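Local coordinates for protein beta-galactosidase (Bacillus circulans subsp. alkalophilus, PDB 3TTY) that hydrolyses terminal beta-galactosyl residues of galactosides and binds galactose in the pocket of a TIM-barrel glycoside hydrolase, at residues S628-F642 with Q661-A675. Residues are numbered along the deposited sequence; the frame is centred on the assembly and turned at random.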
ATOM      1  N   SER A 628      17.401  47.570 -12.428  1.00 32.08           N
ATOM      2  CA  SER A 628      17.323  46.117 -12.509  1.00 34.55           C
ATOM      3  C   SER A 628      18.162  45.436 -11.432  1.00 35.21           C
ATOM      4  O   SER A 628      19.356  45.696 -11.314  1.00 35.46           O
ATOM      5  CB  SER A 628      17.783  45.638 -13.881  1.00 32.22           C
ATOM      6  OG  SER A 628      18.382  44.363 -13.775  1.00 29.74           O
ATOM      7  N   TYR A 629      17.529  44.559 -10.655  1.00 30.35           N
ATOM      8  CA  TYR A 629      18.230  43.756  -9.665  1.00 28.61           C
ATOM      9  C   TYR A 629      18.396  42.311 -10.124  1.00 31.40           C
ATOM     10  O   TYR A 629      17.411  41.582 -10.285  1.00 29.34           O
ATOM     11  CB  TYR A 629      17.501  43.804  -8.322  1.00 29.78           C
ATOM     12  CG  TYR A 629      17.336  45.208  -7.824  1.00 32.80           C
ATOM     13  CD1 TYR A 629      18.425  45.918  -7.328  1.00 33.33           C
ATOM     14  CD2 TYR A 629      16.101  45.841  -7.867  1.00 30.12           C
ATOM     15  CE1 TYR A 629      18.289  47.221  -6.880  1.00 32.70           C
ATOM     16  CE2 TYR A 629      15.957  47.147  -7.426  1.00 33.92           C
ATOM     17  CZ  TYR A 629      17.056  47.832  -6.929  1.00 32.94           C
ATOM     18  OH  TYR A 629      16.922  49.132  -6.485  1.00 36.27           O
ATOM     19  N   LEU A 630      19.644  41.904 -10.348  1.00 28.06           N
ATOM     20  CA  LEU A 630      19.929  40.517 -10.702  1.00 30.74           C
ATOM     21  C   LEU A 630      20.265  39.729  -9.452  1.00 32.67           C
ATOM     22  O   LEU A 630      21.306  39.964  -8.824  1.00 34.18           O
ATOM     23  CB  LEU A 630      21.088  40.403 -11.688  1.00 24.78           C
ATOM     24  CG  LEU A 630      20.928  40.985 -13.085  1.00 29.02           C
ATOM     25  CD1 LEU A 630      21.988  40.367 -14.002  1.00 23.90           C
ATOM     26  CD2 LEU A 630      19.545  40.718 -13.604  1.00 27.19           C
ATOM     27  N   PHE A 631      19.383  38.804  -9.094  1.00 22.13           N
ATOM     28  CA  PHE A 631      19.624  37.910  -7.979  1.00 23.72           C
ATOM     29  C   PHE A 631      20.455  36.731  -8.456  1.00 26.06           C
ATOM     30  O   PHE A 631      19.998  35.921  -9.265  1.00 30.19           O
ATOM     31  CB  PHE A 631      18.296  37.449  -7.369  1.00 20.94           C
ATOM     32  CG  PHE A 631      17.537  38.555  -6.675  1.00 23.55           C
ATOM     33  CD1 PHE A 631      17.508  38.637  -5.287  1.00 20.74           C
ATOM     34  CD2 PHE A 631      16.865  39.519  -7.411  1.00 21.91           C
ATOM     35  CE1 PHE A 631      16.830  39.660  -4.649  1.00 19.29           C
ATOM     36  CE2 PHE A 631      16.173  40.543  -6.778  1.00 24.98           C
ATOM     37  CZ  PHE A 631      16.157  40.615  -5.390  1.00 24.81           C
ATOM     38  N   VAL A 632      21.690  36.645  -7.973  1.00 24.98           N
ATOM     39  CA  VAL A 632      22.572  35.555  -8.351  1.00 24.11           C
ATOM     40  C   VAL A 632      22.720  34.613  -7.179  1.00 27.05           C
ATOM     41  O   VAL A 632      23.077  35.027  -6.077  1.00 28.58           O
ATOM     42  CB  VAL A 632      23.958  36.045  -8.761  1.00 27.40           C
ATOM     43  CG1 VAL A 632      24.787  34.881  -9.286  1.00 22.55           C
ATOM     44  CG2 VAL A 632      23.834  37.140  -9.802  1.00 30.42           C
ATOM     45  N   MET A 633      22.439  33.338  -7.422  1.00 28.50           N
ATOM     46  CA  MET A 633      22.315  32.379  -6.341  1.00 21.87           C
ATOM     47  C   MET A 633      23.032  31.102  -6.692  1.00 25.78           C
ATOM     48  O   MET A 633      22.657  30.396  -7.624  1.00 30.13           O
ATOM     49  CB  MET A 633      20.844  32.160  -6.015  1.00 22.28           C
ATOM     50  CG  MET A 633      20.190  33.483  -5.589  1.00 25.45           C
ATOM     51  SD  MET A 633      18.406  33.558  -5.694  1.00 30.61           S
ATOM     52  CE  MET A 633      18.136  33.444  -7.467  1.00 22.89           C
ATOM     53  N   ASN A 634      24.088  30.822  -5.944  1.00 24.40           N
ATOM     54  CA  ASN A 634      24.910  29.659  -6.202  1.00 29.97           C
ATOM     55  C   ASN A 634      24.480  28.494  -5.345  1.00 29.62           C
ATOM     56  O   ASN A 634      24.798  28.456  -4.167  1.00 29.45           O
ATOM     57  CB  ASN A 634      26.379  29.978  -5.926  1.00 26.76           C
ATOM     58  CG  ASN A 634      27.285  28.805  -6.210  1.00 32.78           C
ATOM     59  OD1 ASN A 634      26.853  27.794  -6.778  1.00 30.53           O
ATOM     60  ND2 ASN A 634      28.555  28.929  -5.825  1.00 31.30           N
ATOM     61  N   HIS A 635      23.770  27.542  -5.937  1.00 27.43           N
ATOM     62  CA  HIS A 635      23.315  26.359  -5.212  1.00 27.69           C
ATOM     63  C   HIS A 635      24.408  25.306  -4.996  1.00 29.89           C
ATOM     64  O   HIS A 635      24.231  24.375  -4.203  1.00 25.51           O
ATOM     65  CB  HIS A 635      22.108  25.736  -5.925  1.00 30.16           C
ATOM     66  CG  HIS A 635      20.931  26.661  -6.039  1.00 27.99           C
ATOM     67  ND1 HIS A 635      20.067  26.894  -4.992  1.00 26.14           N
ATOM     68  CD2 HIS A 635      20.477  27.405  -7.074  1.00 25.66           C
ATOM     69  CE1 HIS A 635      19.133  27.746  -5.376  1.00 24.94           C
ATOM     70  NE2 HIS A 635      19.358  28.072  -6.635  1.00 24.96           N
ATOM     71  N   ASN A 636      25.531  25.450  -5.699  1.00 30.67           N
ATOM     72  CA  ASN A 636      26.641  24.499  -5.573  1.00 30.74           C
ATOM     73  C   ASN A 636      27.350  24.589  -4.225  1.00 29.93           C
ATOM     74  O   ASN A 636      27.391  25.652  -3.606  1.00 29.60           O
ATOM     75  CB  ASN A 636      27.666  24.704  -6.692  1.00 26.44           C
ATOM     76  CG  ASN A 636      27.051  24.634  -8.062  1.00 28.80           C
ATOM     77  OD1 ASN A 636      26.871  23.551  -8.618  1.00 29.77           O
ATOM     78  ND2 ASN A 636      26.730  25.791  -8.625  1.00 29.32           N
ATOM     79  N   ALA A 637      27.914  23.469  -3.779  1.00 35.06           N
ATOM     80  CA  ALA A 637      28.669  23.439  -2.524  1.00 34.39           C
ATOM     81  C   ALA A 637      30.091  23.964  -2.728  1.00 33.87           C
ATOM     82  O   ALA A 637      30.925  23.905  -1.821  1.00 33.34           O
ATOM     83  CB  ALA A 637      28.698  22.020  -1.948  1.00 27.07           C
ATOM     84  N   GLU A 638      30.356  24.483  -3.924  1.00 31.44           N
ATOM     85  CA  GLU A 638      31.683  24.972  -4.276  1.00 38.30           C
ATOM     86  C   GLU A 638      31.595  26.403  -4.798  1.00 38.07           C
ATOM     87  O   GLU A 638      30.584  26.807  -5.378  1.00 33.57           O
ATOM     88  CB  GLU A 638      32.324  24.068  -5.340  1.00 42.88           C
ATOM     89  CG  GLU A 638      32.318  22.562  -5.002  1.00 43.91           C
ATOM     90  CD  GLU A 638      31.227  21.778  -5.743  1.00 55.30           C
ATOM     91  OE1 GLU A 638      30.803  22.211  -6.843  1.00 50.11           O
ATOM     92  OE2 GLU A 638      30.796  20.718  -5.222  1.00 51.48           O
ATOM     93  N   GLU A 639      32.654  27.170  -4.574  1.00 33.90           N
ATOM     94  CA  GLU A 639      32.795  28.502  -5.158  1.00 37.01           C
ATOM     95  C   GLU A 639      32.674  28.444  -6.685  1.00 36.71           C
ATOM     96  O   GLU A 639      33.127  27.487  -7.320  1.00 36.75           O
ATOM     97  CB  GLU A 639      34.157  29.076  -4.773  1.00 37.79           C
ATOM     98  CG  GLU A 639      34.365  30.525  -5.138  1.00 40.28           C
ATOM     99  CD  GLU A 639      35.748  31.013  -4.738  1.00 55.89           C
ATOM    100  OE1 GLU A 639      35.859  31.748  -3.726  1.00 52.13           O
ATOM    101  OE2 GLU A 639      36.723  30.647  -5.438  1.00 48.36           O
ATOM    102  N   MET A 640      32.082  29.477  -7.276  1.00 33.50           N
ATOM    103  CA  MET A 640      31.828  29.481  -8.712  1.00 33.59           C
ATOM    104  C   MET A 640      32.142  30.847  -9.308  1.00 33.32           C
ATOM    105  O   MET A 640      32.005  31.868  -8.633  1.00 34.71           O
ATOM    106  CB  MET A 640      30.365  29.111  -8.980  1.00 32.44           C
ATOM    107  CG  MET A 640      30.157  28.095 -10.089  1.00 31.68           C
ATOM    108  SD  MET A 640      30.633  26.422  -9.651  1.00 36.35           S
ATOM    109  CE  MET A 640      30.321  25.569 -11.194  1.00 48.71           C
ATOM    110  N   THR A 641      32.557  30.870 -10.571  1.00 31.26           N
ATOM    111  CA  THR A 641      32.880  32.132 -11.243  1.00 32.17           C
ATOM    112  C   THR A 641      32.058  32.345 -12.513  1.00 29.71           C
ATOM    113  O   THR A 641      31.666  31.397 -13.185  1.00 32.75           O
ATOM    114  CB  THR A 641      34.399  32.255 -11.561  1.00 38.70           C
ATOM    115  OG1 THR A 641      34.741  31.405 -12.659  1.00 41.55           O
ATOM    116  CG2 THR A 641      35.233  31.847 -10.356  1.00 40.52           C
ATOM    117  N   PHE A 642      31.789  33.603 -12.837  1.00 33.42           N
ATOM    118  CA  PHE A 642      30.954  33.912 -13.986  1.00 36.50           C
ATOM    119  C   PHE A 642      31.229  35.321 -14.467  1.00 39.62           C
ATOM    120  O   PHE A 642      31.648  36.179 -13.690  1.00 33.24           O
ATOM    121  CB  PHE A 642      29.468  33.774 -13.617  1.00 37.05           C
ATOM    122  CG  PHE A 642      28.999  34.766 -12.576  1.00 32.52           C
ATOM    123  CD1 PHE A 642      29.147  34.497 -11.221  1.00 31.12           C
ATOM    124  CD2 PHE A 642      28.412  35.968 -12.953  1.00 30.24           C
ATOM    125  CE1 PHE A 642      28.717  35.412 -10.260  1.00 31.60           C
ATOM    126  CE2 PHE A 642      27.968  36.887 -11.994  1.00 27.11           C
ATOM    127  CZ  PHE A 642      28.123  36.608 -10.649  1.00 28.31           C
ATOM    128  N   GLN A 661      34.620  39.363 -14.811  1.00 43.46           N
ATOM    129  CA  GLN A 661      34.722  38.139 -14.032  1.00 43.01           C
ATOM    130  C   GLN A 661      34.425  38.364 -12.550  1.00 44.24           C
ATOM    131  O   GLN A 661      35.005  39.245 -11.918  1.00 41.72           O
ATOM    132  CB  GLN A 661      36.104  37.526 -14.209  1.00 44.75           C
ATOM    133  CG  GLN A 661      36.371  37.053 -15.622  1.00 53.62           C
ATOM    134  CD  GLN A 661      35.976  35.608 -15.829  1.00 53.69           C
ATOM    135  OE1 GLN A 661      36.638  34.694 -15.326  1.00 57.81           O
ATOM    136  NE2 GLN A 661      34.898  35.389 -16.571  1.00 48.24           N
ATOM    137  N   ALA A 662      33.505  37.571 -12.007  1.00 39.64           N
ATOM    138  CA  ALA A 662      33.193  37.623 -10.584  1.00 35.90           C
ATOM    139  C   ALA A 662      33.078  36.222 -10.023  1.00 36.45           C
ATOM    140  O   ALA A 662      32.687  35.284 -10.726  1.00 31.52           O
ATOM    141  CB  ALA A 662      31.914  38.395 -10.331  1.00 33.13           C
ATOM    142  N   THR A 663      33.448  36.077  -8.756  1.00 37.43           N
ATOM    143  CA  THR A 663      33.243  34.816  -8.063  1.00 35.61           C
ATOM    144  C   THR A 663      32.138  34.969  -7.032  1.00 30.69           C
ATOM    145  O   THR A 663      31.840  36.072  -6.560  1.00 38.07           O
ATOM    146  CB  THR A 663      34.524  34.287  -7.390  1.00 36.86           C
ATOM    147  OG1 THR A 663      34.882  35.151  -6.305  1.00 43.22           O
ATOM    148  CG2 THR A 663      35.670  34.222  -8.391  1.00 33.70           C
ATOM    149  N   ILE A 664      31.520  33.846  -6.709  1.00 33.70           N
ATOM    150  CA  ILE A 664      30.426  33.805  -5.767  1.00 35.30           C
ATOM    151  C   ILE A 664      30.656  32.548  -4.950  1.00 31.36           C
ATOM    152  O   ILE A 664      30.896  31.477  -5.503  1.00 33.87           O
ATOM    153  CB  ILE A 664      29.063  33.760  -6.499  1.00 30.32           C
ATOM    154  CG1 ILE A 664      27.901  33.912  -5.509  1.00 29.42           C
ATOM    155  CG2 ILE A 664      28.945  32.489  -7.336  1.00 28.34           C
ATOM    156  CD1 ILE A 664      26.505  33.888  -6.172  1.00 28.28           C
ATOM    157  N   PRO A 665      30.629  32.684  -3.625  1.00 30.73           N
ATOM    158  CA  PRO A 665      30.978  31.558  -2.754  1.00 29.31           C
ATOM    159  C   PRO A 665      29.944  30.447  -2.834  1.00 32.92           C
ATOM    160  O   PRO A 665      28.836  30.675  -3.326  1.00 28.30           O
ATOM    161  CB  PRO A 665      30.963  32.179  -1.346  1.00 29.88           C
ATOM    162  CG  PRO A 665      30.975  33.668  -1.547  1.00 31.20           C
ATOM    163  CD  PRO A 665      30.310  33.908  -2.869  1.00 30.98           C
ATOM    164  N   ALA A 666      30.308  29.257  -2.361  1.00 29.30           N
ATOM    165  CA  ALA A 666      29.336  28.197  -2.153  1.00 32.15           C
ATOM    166  C   ALA A 666      28.126  28.771  -1.428  1.00 26.53           C
ATOM    167  O   ALA A 666      28.276  29.547  -0.493  1.00 27.01           O
ATOM    168  CB  ALA A 666      29.956  27.053  -1.330  1.00 33.53           C
ATOM    169  N   ARG A 667      26.928  28.386  -1.863  1.00 30.77           N
ATOM    170  CA  ARG A 667      25.680  28.839  -1.246  1.00 28.52           C
ATOM    171  C   ARG A 667      25.506  30.352  -1.281  1.00 30.59           C
ATOM    172  O   ARG A 667      24.643  30.896  -0.590  1.00 30.37           O
ATOM    173  CB  ARG A 667      25.597  28.364   0.204  1.00 30.62           C
ATOM    174  CG  ARG A 667      25.015  26.977   0.374  1.00 34.01           C
ATOM    175  CD  ARG A 667      25.974  25.882  -0.042  1.00 30.88           C
ATOM    176  NE  ARG A 667      25.235  24.651  -0.319  1.00 31.14           N
ATOM    177  CZ  ARG A 667      25.460  23.477   0.259  1.00 28.29           C
ATOM    178  NH1 ARG A 667      26.426  23.335   1.154  1.00 30.46           N
ATOM    179  NH2 ARG A 667      24.710  22.435  -0.077  1.00 36.36           N
ATOM    180  N   GLY A 668      26.317  31.026  -2.087  1.00 25.92           N
ATOM    181  CA  GLY A 668      26.385  32.476  -2.045  1.00 28.14           C
ATOM    182  C   GLY A 668      25.226  33.164  -2.737  1.00 27.31           C
ATOM    183  O   GLY A 668      24.541  32.567  -3.561  1.00 25.34           O
ATOM    184  N   VAL A 669      25.011  34.427  -2.392  1.00 23.88           N
ATOM    185  CA  VAL A 669      23.978  35.239  -3.022  1.00 27.62           C
ATOM    186  C   VAL A 669      24.553  36.622  -3.297  1.00 30.36           C
ATOM    187  O   VAL A 669      25.172  37.226  -2.421  1.00 23.91           O
ATOM    188  CB  VAL A 669      22.725  35.391  -2.114  1.00 23.11           C
ATOM    189  CG1 VAL A 669      21.721  36.361  -2.719  1.00 20.79           C
ATOM    190  CG2 VAL A 669      22.075  34.039  -1.857  1.00 25.82           C
ATOM    191  N   MET A 670      24.356  37.107  -4.519  1.00 27.94           N
ATOM    192  CA  MET A 670      24.681  38.479  -4.864  1.00 24.43           C
ATOM    193  C   MET A 670      23.425  39.094  -5.451  1.00 29.59           C
ATOM    194  O   MET A 670      22.622  38.410  -6.083  1.00 25.57           O
ATOM    195  CB  MET A 670      25.814  38.530  -5.893  1.00 29.08           C
ATOM    196  CG  MET A 670      27.033  37.666  -5.538  1.00 33.90           C
ATOM    197  SD  MET A 670      28.271  37.565  -6.852  1.00 37.96           S
ATOM    198  CE  MET A 670      28.672  39.298  -7.042  1.00 34.17           C
ATOM    199  N   ILE A 671      23.250  40.386  -5.226  1.00 26.51           N
ATOM    200  CA  ILE A 671      22.159  41.118  -5.832  1.00 28.30           C
ATOM    201  C   ILE A 671      22.763  42.299  -6.579  1.00 28.08           C
ATOM    202  O   ILE A 671      23.034  43.351  -5.995  1.00 28.88           O
ATOM    203  CB  ILE A 671      21.152  41.608  -4.779  1.00 28.22           C
ATOM    204  CG1 ILE A 671      20.685  40.441  -3.902  1.00 24.53           C
ATOM    205  CG2 ILE A 671      19.977  42.284  -5.440  1.00 25.25           C
ATOM    206  CD1 ILE A 671      19.809  40.870  -2.755  1.00 20.29           C
ATOM    207  N   LEU A 672      22.987  42.103  -7.873  1.00 28.82           N
ATOM    208  CA  LEU A 672      23.617  43.112  -8.707  1.00 27.49           C
ATOM    209  C   LEU A 672      22.634  44.202  -9.062  1.00 28.63           C
ATOM    210  O   LEU A 672      21.595  43.929  -9.647  1.00 35.80           O
ATOM    211  CB  LEU A 672      24.150  42.467  -9.979  1.00 32.35           C
ATOM    212  CG  LEU A 672      25.564  41.885  -9.916  1.00 40.64           C
ATOM    213  CD1 LEU A 672      26.090  41.775  -8.475  1.00 32.87           C
ATOM    214  CD2 LEU A 672      25.633  40.554 -10.650  1.00 30.92           C
ATOM    215  N   GLU A 673      22.967  45.437  -8.703  1.00 33.43           N
ATOM    216  CA  GLU A 673      22.153  46.601  -9.037  1.00 33.69           C
ATOM    217  C   GLU A 673      22.667  47.258 -10.315  1.00 40.89           C
ATOM    218  O   GLU A 673      23.803  47.731 -10.359  1.00 44.56           O
ATOM    219  CB  GLU A 673      22.179  47.611  -7.884  1.00 36.16           C
ATOM    220  CG  GLU A 673      21.351  48.864  -8.105  1.00 35.03           C
ATOM    221  CD  GLU A 673      21.402  49.807  -6.914  1.00 44.40           C
ATOM    222  OE1 GLU A 673      22.522  50.165  -6.497  1.00 45.10           O
ATOM    223  OE2 GLU A 673      20.328  50.184  -6.389  1.00 48.55           O
ATOM    224  N   ARG A 674      21.831  47.281 -11.351  1.00 40.19           N
ATOM    225  CA  ARG A 674      22.204  47.874 -12.634  1.00 39.33           C
ATOM    226  C   ARG A 674      21.030  48.623 -13.271  1.00 42.08           C
ATOM    227  O   ARG A 674      19.991  48.814 -12.642  1.00 40.93           O
ATOM    228  CB  ARG A 674      22.733  46.796 -13.581  1.00 38.60           C
ATOM    229  CG  ARG A 674      21.804  45.609 -13.732  1.00 43.32           C
ATOM    230  CD  ARG A 674      22.300  44.637 -14.797  1.00 45.14           C
ATOM    231  NE  ARG A 674      21.268  43.680 -15.203  1.00 43.72           N
ATOM    232  CZ  ARG A 674      20.405  43.875 -16.203  1.00 57.35           C
ATOM    233  NH1 ARG A 674      20.440  44.999 -16.918  1.00 58.09           N
ATOM    234  NH2 ARG A 674      19.503  42.943 -16.501  1.00 53.75           N
ATOM    235  N   ALA A 675      21.195  49.054 -14.517  1.00 50.00           N
ATOM    236  CA  ALA A 675      20.129  49.777 -15.210  1.00 52.61           C
ATOM    237  C   ALA A 675      19.483  48.923 -16.304  1.00 47.19           C
ATOM    238  O   ALA A 675      18.255  48.814 -16.381  1.00 51.43           O
ATOM    239  CB  ALA A 675      20.654  51.100 -15.784  1.00 44.68           C
TER
HETATM  240  O   HOH W   1      22.445  24.136  -1.921  1.00 31.11           O
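Val632 and Ile664 meet at the buried centre of this contact. CG1 of Val632 lies 3.7 Å from CD1 of Ile664, which gets there because its CG1 is anti to the backbone N (chi1 -172°). The edge of the Phe642 ring meets CB of the same Ile664. Met670 SD also sits at that edge, 3.9 Å from Phe642 CZ, a Met-aromatic contact. On the opposite face of strand 628-634, Ile671 CG2 stands over the centre of the Phe631 ring, 4.2 Å from its centroid. Two antiparallel strand pairs frame this core: 628-634 with 669-674, and 640-642 with 661-664. They belong to the small all-beta C-terminal domain, and helix 326-336 touches Phe631 and Met633. Asn634 ties the two connecting loops together. Its OD1 accepts from Asn636 N in an Asx turn and from Asn636 ND2, while its ND2 donates to Glu638 O (3.0 Å) and Pro665 O (3.1 Å). A leucine in its place would probably leave those carbonyls without this donor and let the 635-639 loop shift. The solvent side is looser. Thr641, Thr663 and Glu639 are exposed there, and Ala637 CB rests over one face of the Arg667 guanidinium, whose NE is joined to His635 O through a water.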